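PDB 3C8T: fumarate lyase from Mesorhizobium sp., which belongs to the fumarase/aspartase superfamily of lyases, largely helical proteins that assemble as homotetramers around a core of long helices. Local coordinates for residues 206-211 against 217-222. Numbering follows the deposited sequence.
Sequences DVQREL and LGVPSI
Val219 sets both of its methyls against helix 204-215, in the place where the chain, having left that helix, runs back past its side. CG1 of Val219 lies 3.9 Å from CG of Arg209, while CG2 of Val219 rests against the start of the same arginine, 4.0 Å from its CA. With CG1 anti to the valine nitrogen (chi1 178°), that methyl can also touch the amide of Gln208, CG1 of Val219 coming within 3.6 Å of OE1. Gln208 sends an extended side chain off the helix, its CG anti to the backbone N (chi1 -175°), and its amide arrives beside the ring of Pro220, where CG of the proline is 3.9 Å from OE1 of Gln208. The two ends of this amide do different work. NE2 gives a hydrogen bond to the carbonyl O of Phe190; a water lies 2.6 Å from OE1 of Gln208 and 2.8 Å from O of Pro220, placed to donate to either, although it has more acceptors within reach than protons to give. Arg209 lends the contact only the aliphatic start of its chain; its NH2 makes a weak hydrogen bond to Asn438 OD1 of the second subunit, and ND2 of that same asparagine hydrogen-bonds to Ser221 O. Helix and returning loop thus meet through a few van der Waals contacts and a water that can link Gln208 to the Pro220 carbonyl, beside a buried amide whose NE2 is held by Phe190.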
# COMPACT_ATOMS: atom_id res chain seq x y z
N ASP A 206 27.47 -8.63 29.39
CA ASP A 206 28.89 -8.23 29.28
C ASP A 206 29.41 -8.44 27.86
O ASP A 206 30.00 -7.55 27.26
CB ASP A 206 29.77 -9.03 30.27
CG ASP A 206 29.35 -8.84 31.69
OD1 ASP A 206 28.97 -7.70 32.05
OD2 ASP A 206 29.40 -9.84 32.46
N VAL A 207 29.18 -9.62 27.32
CA VAL A 207 29.56 -9.92 25.93
C VAL A 207 28.92 -8.94 24.92
O VAL A 207 29.60 -8.37 24.07
CB VAL A 207 29.20 -11.36 25.58
CG1 VAL A 207 29.56 -11.69 24.11
CG2 VAL A 207 29.89 -12.31 26.55
N GLN A 208 27.61 -8.75 25.06
CA GLN A 208 26.80 -7.91 24.16
C GLN A 208 27.33 -6.48 24.11
O GLN A 208 27.49 -5.90 23.02
CB GLN A 208 25.31 -7.92 24.62
CG GLN A 208 24.39 -7.18 23.67
CD GLN A 208 23.03 -6.96 24.25
OE1 GLN A 208 22.80 -5.94 24.88
NE2 GLN A 208 22.11 -7.92 24.05
N ARG A 209 27.61 -5.93 25.29
CA ARG A 209 28.21 -4.61 25.43
C ARG A 209 29.65 -4.51 24.90
O ARG A 209 29.99 -3.54 24.21
CB ARG A 209 28.18 -4.20 26.90
CG ARG A 209 26.79 -3.92 27.39
CD ARG A 209 26.75 -3.95 28.90
NE ARG A 209 25.40 -3.69 29.39
CZ ARG A 209 24.99 -4.02 30.61
NH1 ARG A 209 25.82 -4.62 31.45
NH2 ARG A 209 23.73 -3.76 30.98
N GLU A 210 30.49 -5.49 25.23
CA GLU A 210 31.83 -5.55 24.65
C GLU A 210 31.84 -5.60 23.12
O GLU A 210 32.66 -4.96 22.47
CB GLU A 210 32.62 -6.73 25.21
CG GLU A 210 33.48 -6.36 26.35
CD GLU A 210 34.32 -5.12 26.07
OE1 GLU A 210 35.27 -5.19 25.22
OE2 GLU A 210 34.02 -4.07 26.69
N LEU A 211 30.93 -6.39 22.58
CA LEU A 211 30.76 -6.56 21.15
C LEU A 211 30.33 -5.26 20.46
O LEU A 211 30.83 -4.94 19.40
CB LEU A 211 29.77 -7.69 20.88
CG LEU A 211 29.40 -7.99 19.43
CD1 LEU A 211 30.61 -8.47 18.70
CD2 LEU A 211 28.32 -9.05 19.39
N LEU A 217 29.24 0.17 17.67
CA LEU A 217 27.78 0.32 17.57
C LEU A 217 27.21 0.68 18.94
O LEU A 217 27.88 0.47 19.97
CB LEU A 217 27.15 -0.98 17.04
CG LEU A 217 27.50 -1.33 15.59
CD1 LEU A 217 27.13 -2.75 15.26
CD2 LEU A 217 26.89 -0.30 14.54
N GLY A 218 25.98 1.19 18.99
CA GLY A 218 25.34 1.35 20.32
C GLY A 218 24.99 -0.04 20.88
O GLY A 218 25.14 -1.06 20.20
N VAL A 219 24.52 -0.06 22.13
CA VAL A 219 23.99 -1.22 22.80
C VAL A 219 22.47 -1.05 22.85
O VAL A 219 21.98 -0.02 23.31
CB VAL A 219 24.55 -1.33 24.26
CG1 VAL A 219 23.95 -2.53 25.04
CG2 VAL A 219 26.10 -1.40 24.28
N PRO A 220 21.69 -2.05 22.37
CA PRO A 220 20.23 -1.96 22.46
C PRO A 220 19.76 -2.02 23.90
O PRO A 220 20.47 -2.57 24.78
CB PRO A 220 19.77 -3.24 21.74
CG PRO A 220 20.87 -4.23 21.98
CD PRO A 220 22.11 -3.34 21.78
N SER A 221 18.58 -1.47 24.17
CA SER A 221 18.01 -1.59 25.52
C SER A 221 17.74 -3.09 25.87
O SER A 221 17.91 -3.51 27.02
CB SER A 221 16.72 -0.81 25.60
OG SER A 221 15.95 -1.01 24.45
N ILE A 222 17.33 -3.85 24.85
CA ILE A 222 17.04 -5.28 24.94
C ILE A 222 16.99 -5.85 23.50
O ILE A 222 16.85 -5.09 22.49
CB ILE A 222 15.69 -5.55 25.74
CG1 ILE A 222 15.51 -7.03 26.12
CG2 ILE A 222 14.46 -4.99 24.96
CD1 ILE A 222 14.45 -7.25 27.23
O HOH W 1 21.14 -4.66 26.46